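Local coordinates for protein glucose-6-phosphate 1-dehydrogenase (PDB 7E6I) that catalyses the NADP+-dependent oxidation of glucose 6-phosphate to 6-phosphogluconolactone, probably the rate-limiting first step of the oxidative pentose phosphate pathway, at residues Lys23-Ala28 with Leu119-Leu124; Leu32-Tyr37 with Asn408-Glu413; Ser85-Pro90 with Tyr97-Lys102; Asn139-Ser144 with Glu175-Arg180. All coordinates share one frame; numbering follows the deposited sequence.

Contact 1 (Lys23-Ala28 with Leu119-Leu124); sequences KKTFPA and LFYLAL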
# COMPACT_ATOMS: atom_id res chain seq x y z
N LYS A 23 -16.24 4.08 5.82
CA LYS A 23 -16.04 4.25 4.39
C LYS A 23 -15.20 3.16 3.75
O LYS A 23 -15.23 3.03 2.52
CB LYS A 23 -15.37 5.60 4.10
CG LYS A 23 -16.22 6.80 4.46
CD LYS A 23 -15.62 8.06 3.85
CE LYS A 23 -15.95 9.27 4.68
NZ LYS A 23 -14.96 10.36 4.49
N LYS A 24 -14.46 2.38 4.53
CA LYS A 24 -13.56 1.40 3.94
C LYS A 24 -13.73 0.00 4.53
O LYS A 24 -13.93 -0.97 3.78
CB LYS A 24 -12.11 1.85 4.07
CG LYS A 24 -11.82 3.16 3.36
CD LYS A 24 -11.25 2.90 1.97
CE LYS A 24 -11.13 4.19 1.16
NZ LYS A 24 -10.14 4.02 0.05
N THR A 25 -13.65 -0.12 5.86
CA THR A 25 -13.68 -1.45 6.46
C THR A 25 -15.02 -2.12 6.24
O THR A 25 -15.10 -3.24 5.70
CB THR A 25 -13.35 -1.38 7.95
OG1 THR A 25 -12.33 -0.41 8.17
CG2 THR A 25 -12.90 -2.75 8.45
N PHE A 26 -16.11 -1.46 6.65
CA PHE A 26 -17.43 -2.05 6.49
C PHE A 26 -17.80 -2.19 5.01
O PHE A 26 -18.33 -3.24 4.62
CB PHE A 26 -18.47 -1.26 7.27
CG PHE A 26 -18.54 -1.65 8.71
CD1 PHE A 26 -19.34 -2.71 9.12
CD2 PHE A 26 -17.74 -1.02 9.66
CE1 PHE A 26 -19.38 -3.10 10.45
CE2 PHE A 26 -17.78 -1.40 10.99
CZ PHE A 26 -18.60 -2.45 11.38
N PRO A 27 -17.55 -1.18 4.16
CA PRO A 27 -17.79 -1.41 2.73
C PRO A 27 -17.01 -2.59 2.17
O PRO A 27 -17.53 -3.31 1.31
CB PRO A 27 -17.38 -0.07 2.09
CG PRO A 27 -17.63 0.93 3.16
CD PRO A 27 -17.25 0.24 4.44
N ALA A 28 -15.79 -2.83 2.65
CA ALA A 28 -15.03 -3.98 2.17
C ALA A 28 -15.64 -5.28 2.66
O ALA A 28 -15.71 -6.26 1.90
CB ALA A 28 -13.56 -3.88 2.60
N LEU A 119 -11.38 -12.36 14.40
CA LEU A 119 -10.60 -11.33 13.73
C LEU A 119 -10.91 -9.99 14.39
O LEU A 119 -12.08 -9.63 14.56
CB LEU A 119 -10.93 -11.28 12.23
CG LEU A 119 -10.15 -10.30 11.33
CD1 LEU A 119 -8.68 -10.68 11.29
CD2 LEU A 119 -10.72 -10.21 9.90
N PHE A 120 -9.86 -9.28 14.79
CA PHE A 120 -9.98 -7.93 15.34
C PHE A 120 -9.37 -6.95 14.34
O PHE A 120 -8.15 -6.94 14.14
CB PHE A 120 -9.27 -7.83 16.69
CG PHE A 120 -9.85 -8.73 17.73
CD1 PHE A 120 -11.01 -8.37 18.41
CD2 PHE A 120 -9.26 -9.94 18.02
CE1 PHE A 120 -11.56 -9.20 19.37
CE2 PHE A 120 -9.80 -10.78 18.98
CZ PHE A 120 -10.95 -10.42 19.65
N TYR A 121 -10.22 -6.13 13.72
CA TYR A 121 -9.75 -5.07 12.83
C TYR A 121 -9.63 -3.77 13.63
O TYR A 121 -10.64 -3.26 14.14
CB TYR A 121 -10.70 -4.88 11.64
CG TYR A 121 -10.08 -4.11 10.50
CD1 TYR A 121 -9.67 -2.78 10.67
CD2 TYR A 121 -9.89 -4.71 9.26
CE1 TYR A 121 -9.08 -2.08 9.64
CE2 TYR A 121 -9.30 -4.01 8.21
CZ TYR A 121 -8.90 -2.70 8.40
OH TYR A 121 -8.32 -2.00 7.36
N LEU A 122 -8.42 -3.22 13.72
CA LEU A 122 -8.16 -2.07 14.59
C LEU A 122 -8.09 -0.79 13.76
O LEU A 122 -7.02 -0.27 13.44
CB LEU A 122 -6.87 -2.29 15.38
CG LEU A 122 -6.93 -3.04 16.71
CD1 LEU A 122 -7.72 -4.32 16.61
CD2 LEU A 122 -5.52 -3.33 17.19
N ALA A 123 -9.27 -0.24 13.43
CA ALA A 123 -9.35 0.96 12.60
C ALA A 123 -9.07 2.21 13.44
O ALA A 123 -9.90 3.11 13.59
CB ALA A 123 -10.71 1.05 11.93
N LEU A 124 -7.86 2.27 13.98
CA LEU A 124 -7.50 3.25 14.99
C LEU A 124 -6.09 3.73 14.71
O LEU A 124 -5.32 3.04 14.03
CB LEU A 124 -7.58 2.65 16.40
CG LEU A 124 -8.97 2.21 16.89
CD1 LEU A 124 -8.86 1.27 18.07
CD2 LEU A 124 -9.77 3.44 17.28
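T25 of helix 19-34 and Y121 of strand 117-122 meet in this buried contact, most of it carried by the threonine methyl and the tyrosine ring. The apolar part comes first. CG2 of T25 sits almost over the middle of the Y121 ring, 3.6 Å from CG2 to the ring centroid and 8° off the ring normal, a textbook CH-pi contact. Its nearest ring atom is CD2 of Y121 at 3.7 Å, but all six ring carbons lie at much the same range. On T25 the methyl is anti to the backbone N and OG1 stands beside that N (chi1 -39°); this turns carbon, not oxygen, onto the middle of the ring. OG1 of T25 also comes within 4.3 Å of CB of A123, a loose van der Waals touch where the chain makes an inverse gamma turn just past the strand.

The polar ends are served by neighbours instead. OG1 of T25 makes a weak hydrogen bond to the carbonyl of L20, five residues back, and the hydroxyl of Y121 makes a weak one to E152. With an alanine here in place of Y121 the ring is gone, and the T25 methyl would probably face a gap while E152 loses its weak phenolic partner.

Helix 19-34 follows strand 10-14 in the Rossmann-like coenzyme domain, and A123 lies next to L20, which probably binds NADP+. L119 and F120 bond through their backbones to strands 10-14 and 146-152, while Y415 of helix 414-423 packs on K24 and Y121, against both the helix and the strand.

Contact 2 (Leu32-Tyr37 with Asn408-Glu413); sequences LYREGY and NYWIPE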
# COMPACT_ATOMS: atom_id res chain seq x y z
N LEU A 32 -17.08 -8.32 0.07
CA LEU A 32 -16.79 -9.74 0.24
C LEU A 32 -18.08 -10.54 0.41
O LEU A 32 -18.22 -11.63 -0.16
CB LEU A 32 -15.87 -9.94 1.44
CG LEU A 32 -14.37 -9.73 1.23
CD1 LEU A 32 -13.65 -9.70 2.58
CD2 LEU A 32 -13.82 -10.82 0.37
N TYR A 33 -19.03 -10.01 1.18
CA TYR A 33 -20.30 -10.71 1.39
C TYR A 33 -21.13 -10.73 0.12
O TYR A 33 -21.63 -11.78 -0.31
CB TYR A 33 -21.09 -10.07 2.54
CG TYR A 33 -22.44 -10.72 2.75
CD1 TYR A 33 -22.57 -11.90 3.50
CD2 TYR A 33 -23.60 -10.18 2.19
CE1 TYR A 33 -23.81 -12.51 3.68
CE2 TYR A 33 -24.84 -10.79 2.36
CZ TYR A 33 -24.93 -11.95 3.12
OH TYR A 33 -26.15 -12.56 3.31
N ARG A 34 -21.25 -9.56 -0.52
CA ARG A 34 -22.08 -9.42 -1.72
C ARG A 34 -21.66 -10.38 -2.82
O ARG A 34 -22.50 -10.90 -3.56
CB ARG A 34 -22.01 -7.98 -2.19
CG ARG A 34 -22.61 -7.70 -3.53
CD ARG A 34 -22.10 -6.37 -4.07
NE ARG A 34 -20.73 -6.49 -4.55
CZ ARG A 34 -19.78 -5.58 -4.38
NH1 ARG A 34 -20.03 -4.45 -3.74
NH2 ARG A 34 -18.56 -5.80 -4.87
N GLU A 35 -20.36 -10.65 -2.93
CA GLU A 35 -19.85 -11.56 -3.95
C GLU A 35 -19.67 -12.97 -3.43
O GLU A 35 -19.06 -13.81 -4.10
CB GLU A 35 -18.55 -11.01 -4.52
CG GLU A 35 -18.66 -9.54 -4.95
CD GLU A 35 -19.33 -9.37 -6.31
OE1 GLU A 35 -19.57 -8.21 -6.70
OE2 GLU A 35 -19.59 -10.40 -6.98
N GLY A 36 -20.18 -13.27 -2.24
CA GLY A 36 -20.20 -14.65 -1.79
C GLY A 36 -18.92 -15.13 -1.15
O GLY A 36 -18.69 -16.34 -1.10
N TYR A 37 -18.09 -14.23 -0.64
CA TYR A 37 -16.84 -14.62 -0.01
C TYR A 37 -16.81 -14.32 1.48
O TYR A 37 -15.75 -14.43 2.11
CB TYR A 37 -15.67 -13.93 -0.71
CG TYR A 37 -15.43 -14.51 -2.07
CD1 TYR A 37 -14.69 -15.67 -2.23
CD2 TYR A 37 -15.95 -13.89 -3.21
CE1 TYR A 37 -14.46 -16.21 -3.48
CE2 TYR A 37 -15.73 -14.43 -4.47
CZ TYR A 37 -14.99 -15.59 -4.60
OH TYR A 37 -14.77 -16.13 -5.85
N ASN A 408 -14.96 -9.39 -17.21
CA ASN A 408 -15.42 -10.75 -16.98
C ASN A 408 -15.34 -11.18 -15.52
O ASN A 408 -16.20 -11.92 -15.05
CB ASN A 408 -14.60 -11.72 -17.85
CG ASN A 408 -15.01 -13.19 -17.67
OD1 ASN A 408 -14.96 -13.74 -16.57
ND2 ASN A 408 -15.38 -13.83 -18.77
N TYR A 409 -14.32 -10.73 -14.80
CA TYR A 409 -14.10 -11.16 -13.42
C TYR A 409 -14.52 -10.07 -12.43
O TYR A 409 -14.77 -8.92 -12.78
CB TYR A 409 -12.62 -11.51 -13.19
CG TYR A 409 -12.11 -12.77 -13.88
CD1 TYR A 409 -11.84 -12.79 -15.25
CD2 TYR A 409 -11.86 -13.93 -13.14
CE1 TYR A 409 -11.35 -13.93 -15.87
CE2 TYR A 409 -11.37 -15.08 -13.76
CZ TYR A 409 -11.12 -15.08 -15.13
OH TYR A 409 -10.64 -16.21 -15.75
N TRP A 410 -14.60 -10.48 -11.16
CA TRP A 410 -14.81 -9.57 -10.04
C TRP A 410 -13.44 -9.15 -9.51
O TRP A 410 -12.68 -9.99 -9.01
CB TRP A 410 -15.65 -10.27 -8.98
CG TRP A 410 -15.37 -10.00 -7.50
CD1 TRP A 410 -15.04 -10.93 -6.53
CD2 TRP A 410 -15.48 -8.75 -6.83
NE1 TRP A 410 -14.91 -10.32 -5.31
CE2 TRP A 410 -15.17 -8.98 -5.47
CE3 TRP A 410 -15.78 -7.46 -7.25
CZ2 TRP A 410 -15.16 -7.97 -4.53
CZ3 TRP A 410 -15.76 -6.46 -6.32
CH2 TRP A 410 -15.47 -6.72 -4.97
N ILE A 411 -13.12 -7.87 -9.65
CA ILE A 411 -11.86 -7.33 -9.16
C ILE A 411 -12.10 -6.63 -7.82
O ILE A 411 -12.62 -5.50 -7.79
CB ILE A 411 -11.22 -6.37 -10.17
CG1 ILE A 411 -10.88 -7.10 -11.48
CG2 ILE A 411 -9.94 -5.74 -9.59
CD1 ILE A 411 -10.40 -8.51 -11.28
N PRO A 412 -11.73 -7.25 -6.71
CA PRO A 412 -11.95 -6.63 -5.40
C PRO A 412 -11.13 -5.36 -5.22
O PRO A 412 -10.09 -5.15 -5.85
CB PRO A 412 -11.48 -7.71 -4.43
CG PRO A 412 -10.53 -8.52 -5.22
CD PRO A 412 -11.05 -8.55 -6.61
N GLU A 413 -11.62 -4.51 -4.32
CA GLU A 413 -10.84 -3.40 -3.79
C GLU A 413 -9.73 -3.92 -2.88
O GLU A 413 -9.78 -5.05 -2.37
CB GLU A 413 -11.74 -2.44 -3.02
CG GLU A 413 -12.80 -1.78 -3.86
CD GLU A 413 -12.33 -0.47 -4.43
OE1 GLU A 413 -11.11 -0.19 -4.38
OE2 GLU A 413 -13.18 0.29 -4.95
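E35 lies against the indole of W410, and its side chain can be followed outward atom by atom. CB starts above the rim of the five-membered ring, 3.8 Å from NE1 of W410. CG is the centre of the contact: it stands over the same ring, 3.7 Å from CG of E35 to the centroid of that ring and 17° off the normal, a CH-pi contact. The chain then bends (chi2 -80°), which lays the carboxylate down on the indole, its plane only 16° from that of the ring, with CD of E35 3.9 Å from CD2 of W410. At the tip, OE1 of E35 reaches CE3 of W410 and takes two hydrogen bonds from R34 in a salt bridge: NE of R34 approaches OE1 at 3.0 Å from above the carboxylate plane, and NH2 meets its anti lone pair.

With this grip, and NH1 of R34 bonded to the carbonyl of K66, the guanidinium stands nearly perpendicular to the indole, its NH2 edge-on close to CZ3 and CH2 of W410. CE2 of Y37 touches CD1 of W410 at 4.1 Å. The opposite face of the indole has the backbone N of P412 over it.

Here the loop 408-413 of the C-terminal domain meets a helix end of the coenzyme domain. The backbone around E35 is a Schellman motif, with Y37 N bonded to L32 O and G36 N to Y33 O; G36, at positive phi, is the C-prime residue that ends helix 19-34.

Contact 3 (Ser85-Pro90 with Tyr97-Lys102); sequences SYHAGP and YLELKK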
# COMPACT_ATOMS: atom_id res chain seq x y z
N SER A 85 -23.62 -5.50 14.34
CA SER A 85 -24.13 -4.99 15.60
C SER A 85 -23.07 -4.08 16.21
O SER A 85 -21.95 -3.98 15.69
CB SER A 85 -24.50 -6.12 16.55
OG SER A 85 -23.35 -6.61 17.22
N TYR A 86 -23.43 -3.41 17.31
CA TYR A 86 -22.58 -2.41 17.95
C TYR A 86 -22.49 -2.64 19.46
O TYR A 86 -23.48 -2.98 20.11
CB TYR A 86 -23.08 -0.99 17.70
CG TYR A 86 -22.14 0.11 18.18
CD1 TYR A 86 -21.29 0.76 17.29
CD2 TYR A 86 -22.11 0.52 19.52
CE1 TYR A 86 -20.44 1.77 17.71
CE2 TYR A 86 -21.26 1.53 19.95
CZ TYR A 86 -20.42 2.15 19.05
OH TYR A 86 -19.57 3.16 19.46
N HIS A 87 -21.29 -2.45 19.99
CA HIS A 87 -21.07 -2.43 21.43
C HIS A 87 -20.24 -1.20 21.75
O HIS A 87 -19.22 -0.96 21.09
CB HIS A 87 -20.38 -3.69 21.93
CG HIS A 87 -20.26 -3.75 23.42
ND1 HIS A 87 -21.30 -4.14 24.23
CD2 HIS A 87 -19.24 -3.42 24.25
CE1 HIS A 87 -20.92 -4.07 25.50
NE2 HIS A 87 -19.68 -3.63 25.53
N ALA A 88 -20.66 -0.44 22.75
CA ALA A 88 -19.95 0.75 23.18
C ALA A 88 -19.10 0.47 24.41
O ALA A 88 -19.43 -0.38 25.24
CB ALA A 88 -20.94 1.89 23.48
N GLY A 89 -18.01 1.21 24.53
CA GLY A 89 -17.12 1.04 25.65
C GLY A 89 -15.81 1.75 25.42
O GLY A 89 -15.44 2.08 24.29
N PRO A 90 -15.08 2.01 26.50
CA PRO A 90 -13.78 2.66 26.36
C PRO A 90 -12.73 1.68 25.86
O PRO A 90 -12.85 0.47 26.05
CB PRO A 90 -13.47 3.13 27.79
CG PRO A 90 -14.19 2.16 28.67
CD PRO A 90 -15.39 1.67 27.90
N TYR A 97 -14.18 -4.73 27.33
CA TYR A 97 -13.69 -5.99 26.76
C TYR A 97 -14.36 -7.19 27.42
O TYR A 97 -14.67 -8.17 26.74
CB TYR A 97 -12.17 -6.04 26.90
CG TYR A 97 -11.51 -4.91 26.14
CD1 TYR A 97 -11.44 -3.63 26.70
CD2 TYR A 97 -11.01 -5.09 24.86
CE1 TYR A 97 -10.87 -2.58 26.01
CE2 TYR A 97 -10.43 -4.04 24.16
CZ TYR A 97 -10.37 -2.79 24.74
OH TYR A 97 -9.79 -1.74 24.05
N LEU A 98 -14.61 -7.12 28.72
CA LEU A 98 -15.33 -8.20 29.38
C LEU A 98 -16.77 -8.27 28.88
O LEU A 98 -17.30 -9.37 28.66
CB LEU A 98 -15.28 -8.02 30.89
CG LEU A 98 -13.85 -8.10 31.42
CD1 LEU A 98 -13.76 -7.55 32.83
CD2 LEU A 98 -13.33 -9.53 31.33
N GLU A 99 -17.41 -7.12 28.68
CA GLU A 99 -18.73 -7.14 28.05
C GLU A 99 -18.67 -7.73 26.65
O GLU A 99 -19.52 -8.53 26.26
CB GLU A 99 -19.32 -5.73 28.04
CG GLU A 99 -19.77 -5.21 29.41
CD GLU A 99 -19.92 -3.68 29.45
OE1 GLU A 99 -19.66 -3.01 28.42
OE2 GLU A 99 -20.30 -3.15 30.53
N LEU A 100 -17.65 -7.35 25.86
CA LEU A 100 -17.47 -7.93 24.54
C LEU A 100 -17.17 -9.42 24.62
O LEU A 100 -17.74 -10.22 23.86
CB LEU A 100 -16.35 -7.19 23.79
CG LEU A 100 -16.04 -7.54 22.32
CD1 LEU A 100 -17.17 -7.17 21.36
CD2 LEU A 100 -14.75 -6.88 21.90
N LYS A 101 -16.30 -9.82 25.55
CA LYS A 101 -16.03 -11.24 25.77
C LYS A 101 -17.31 -12.03 26.01
O LYS A 101 -17.39 -13.21 25.66
CB LYS A 101 -15.06 -11.41 26.94
CG LYS A 101 -14.79 -12.84 27.41
CD LYS A 101 -13.56 -12.83 28.34
CE LYS A 101 -13.59 -13.90 29.42
NZ LYS A 101 -14.06 -15.23 28.93
N LYS A 102 -18.34 -11.39 26.58
CA LYS A 102 -19.59 -12.08 26.86
C LYS A 102 -20.47 -12.19 25.62
O LYS A 102 -21.00 -13.27 25.33
CB LYS A 102 -20.35 -11.37 27.99
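H87 of strand 84-88 reaches E99 of helix 94-110, and the two elements form the first half of a beta-alpha-beta crossover of the Rossmann-like sheet. NE2 of H87 donates to OE1 of E99 at 3.0 Å, with an N-H...O angle of 133°, so the bond is clearly bent. The carboxylate oxygen lies close to the imidazole plane and is met on its anti side, while the two flat groups stand 77° apart. CB of E99 comes in obliquely from out of the ring plane, 3.3 Å from NE2 of H87.

The histidine gets there because CG is anti to the backbone N (chi1 -175°), sending the ring out from the strand toward the helix. The axes of the short segments 85-88 and 97-102 come within 9.3 Å of each other and run nearly antiparallel. Behind H87, the strand is held by backbone bonds to G46 of strand 43-48, and L100 packs on I45 of that same strand. P90 is close to R49, which probably binds NADP+.

At the far end, the Y97 hydroxyl bonds to the carbonyl of Y91, and the carbonyl of P90 bonds to the hydroxyl of Y47; that P90 O also lies 3.6 Å from CE1 of Y97.

Contact 4 (Asn139-Ser144 with Glu175-Arg180); sequences NLYTES and EDELFR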
# COMPACT_ATOMS: atom_id res chain seq x y z
N ASN A 139 -7.81 -9.58 28.43
CA ASN A 139 -9.20 -9.90 28.69
C ASN A 139 -9.83 -10.85 27.68
O ASN A 139 -10.68 -11.65 28.07
CB ASN A 139 -10.05 -8.62 28.73
CG ASN A 139 -9.63 -7.69 29.86
OD1 ASN A 139 -10.09 -7.82 30.99
ND2 ASN A 139 -8.76 -6.74 29.55
N LEU A 140 -9.45 -10.80 26.41
CA LEU A 140 -10.19 -11.48 25.34
C LEU A 140 -9.26 -12.33 24.49
O LEU A 140 -9.28 -12.26 23.26
CB LEU A 140 -10.90 -10.45 24.47
CG LEU A 140 -12.30 -10.74 23.92
CD1 LEU A 140 -12.81 -9.47 23.24
CD2 LEU A 140 -12.32 -11.91 22.95
N TYR A 141 -8.43 -13.16 25.12
CA TYR A 141 -7.51 -14.04 24.42
C TYR A 141 -7.73 -15.47 24.89
O TYR A 141 -7.64 -15.75 26.09
CB TYR A 141 -6.06 -13.60 24.68
CG TYR A 141 -5.03 -14.31 23.83
CD1 TYR A 141 -4.45 -15.50 24.26
CD2 TYR A 141 -4.63 -13.78 22.61
CE1 TYR A 141 -3.52 -16.15 23.49
CE2 TYR A 141 -3.68 -14.42 21.83
CZ TYR A 141 -3.13 -15.60 22.28
OH TYR A 141 -2.20 -16.23 21.51
N THR A 142 -8.03 -16.38 23.96
CA THR A 142 -8.20 -17.79 24.31
C THR A 142 -7.07 -18.62 23.71
O THR A 142 -6.88 -18.64 22.49
CB THR A 142 -9.56 -18.33 23.83
OG1 THR A 142 -9.59 -19.75 24.01
CG2 THR A 142 -9.82 -17.99 22.38
N GLU A 143 -6.33 -19.32 24.58
CA GLU A 143 -5.28 -20.23 24.13
C GLU A 143 -5.83 -21.45 23.40
O GLU A 143 -5.05 -22.25 22.88
CB GLU A 143 -4.42 -20.67 25.32
CG GLU A 143 -3.14 -19.84 25.51
CD GLU A 143 -2.26 -20.35 26.66
OE1 GLU A 143 -1.39 -19.59 27.13
OE2 GLU A 143 -2.44 -21.52 27.08
N SER A 144 -7.15 -21.60 23.34
CA SER A 144 -7.80 -22.72 22.68
C SER A 144 -8.62 -22.29 21.46
O SER A 144 -9.44 -23.06 20.97
CB SER A 144 -8.69 -23.47 23.67
OG SER A 144 -10.00 -22.92 23.62
N GLU A 175 3.98 -12.48 15.31
CA GLU A 175 3.89 -12.21 13.88
C GLU A 175 2.80 -13.03 13.22
O GLU A 175 2.16 -12.57 12.27
CB GLU A 175 5.25 -12.46 13.21
CG GLU A 175 6.31 -11.43 13.59
CD GLU A 175 5.88 -10.00 13.27
OE1 GLU A 175 5.51 -9.73 12.10
OE2 GLU A 175 5.90 -9.15 14.20
N ASP A 176 2.54 -14.23 13.74
CA ASP A 176 1.52 -15.10 13.15
C ASP A 176 0.11 -14.56 13.35
O ASP A 176 -0.76 -14.79 12.50
CB ASP A 176 1.63 -16.50 13.73
CG ASP A 176 2.57 -17.37 12.92
OD1 ASP A 176 2.37 -17.51 11.69
OD2 ASP A 176 3.52 -17.91 13.52
N GLU A 177 -0.14 -13.84 14.45
CA GLU A 177 -1.45 -13.26 14.73
C GLU A 177 -1.60 -11.83 14.22
O GLU A 177 -2.73 -11.34 14.11
CB GLU A 177 -1.70 -13.27 16.25
CG GLU A 177 -1.55 -14.65 16.88
CD GLU A 177 -1.35 -14.60 18.39
OE1 GLU A 177 -2.11 -15.29 19.11
OE2 GLU A 177 -0.44 -13.86 18.86
N LEU A 178 -0.49 -11.16 13.90
CA LEU A 178 -0.47 -9.76 13.48
C LEU A 178 -0.59 -9.65 11.96
O LEU A 178 0.12 -10.34 11.22
CB LEU A 178 0.83 -9.12 13.94
CG LEU A 178 0.80 -8.01 14.98
CD1 LEU A 178 -0.58 -7.89 15.63
CD2 LEU A 178 1.90 -8.24 16.00
N PHE A 179 -1.47 -8.77 11.48
CA PHE A 179 -1.62 -8.54 10.04
C PHE A 179 -1.50 -7.04 9.79
O PHE A 179 -2.49 -6.31 9.87
CB PHE A 179 -2.93 -9.10 9.54
CG PHE A 179 -2.95 -10.60 9.43
CD1 PHE A 179 -3.05 -11.39 10.56
CD2 PHE A 179 -2.86 -11.22 8.18
CE1 PHE A 179 -3.07 -12.77 10.46
CE2 PHE A 179 -2.88 -12.60 8.06
CZ PHE A 179 -2.99 -13.38 9.20
N ARG A 180 -0.27 -6.59 9.49
CA ARG A 180 0.01 -5.18 9.27
C ARG A 180 -0.25 -4.83 7.81
O ARG A 180 0.32 -5.43 6.90
CB ARG A 180 1.46 -4.84 9.61
CG ARG A 180 1.83 -4.92 11.08
CD ARG A 180 3.28 -4.47 11.28
NE ARG A 180 3.86 -4.94 12.53
CZ ARG A 180 4.27 -6.19 12.75
NH1 ARG A 180 4.15 -7.10 11.80
NH2 ARG A 180 4.80 -6.53 13.92
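The last two strands of the parallel sheet in the coenzyme domain, 146-152 and 178-181, are entered through loops, and Y141 and E177 join those loops by a single hydrogen bond. The Y141 hydroxyl donates to OE1 of E177, with OH and OE1 2.6 Å apart. It uses the syn lone pair of that oxygen, on the side of the other carboxylate oxygen. The two side chains come at each other from opposite directions: OE1 of E177 lies at the edge of the Y141 ring and in its plane, 3.3 Å from CE2 of Y141, while the carboxylate is turned 87° from the ring.

Y141, with CG anti to its own N (chi1 -171°), and E177, with its chain extended beyond CG (chi2 161°), span the 11.5 Å between their CA atoms. Other partners steady the two groups: OE2 of E177 accepts from the backbone N of S174, which should help fix the carboxylate's rotation, and the Y141 ring makes a cation-pi contact with K137. A phenylalanine here would keep the ring but would probably leave OE1 of E177 without its hydroxyl donor.

Each segment also has local bonds. OG1 of T142 accepts from the backbone N of S144 at 3.1 Å, an ST turn. A salt bridge ties the residues leading into strand 178-181 to the strand itself: R180 grips E175 end-on, NH1 to OE1 and NH2 to OE2, nearly in its guanidinium plane. Backbone bonds between E177 and V149 and between F179 and V149 set 175-180 beside strand 146-152, the parallel strand pairing of a Rossmann-like sheet.

How the contacts relate
Contacts 1, 3 and 4 all reach the six-stranded parallel sheet of the coenzyme domain, with centres 16 to 18 Å apart. Contact 3 works at its edge strand 84-88, contact 1 at the inner strand 117-122 and contact 4 at the other edge, 178-181. L140 of contact 4 links the three, packing on F120 and L100. Along the chain contact 3 is nested inside contact 1, contact 4 follows both, contacts 3 and 4 lie inside the loop closed by contact 2, and contacts 1 and 2 cross. Contact 2 shares helix 19-34 with contact 1, about 17 Å away between centres (30 and 27 Å from contacts 3 and 4), and ties in the C-terminal domain, whose E221, D240 and K339 bind glucose 6-phosphate in the crystal.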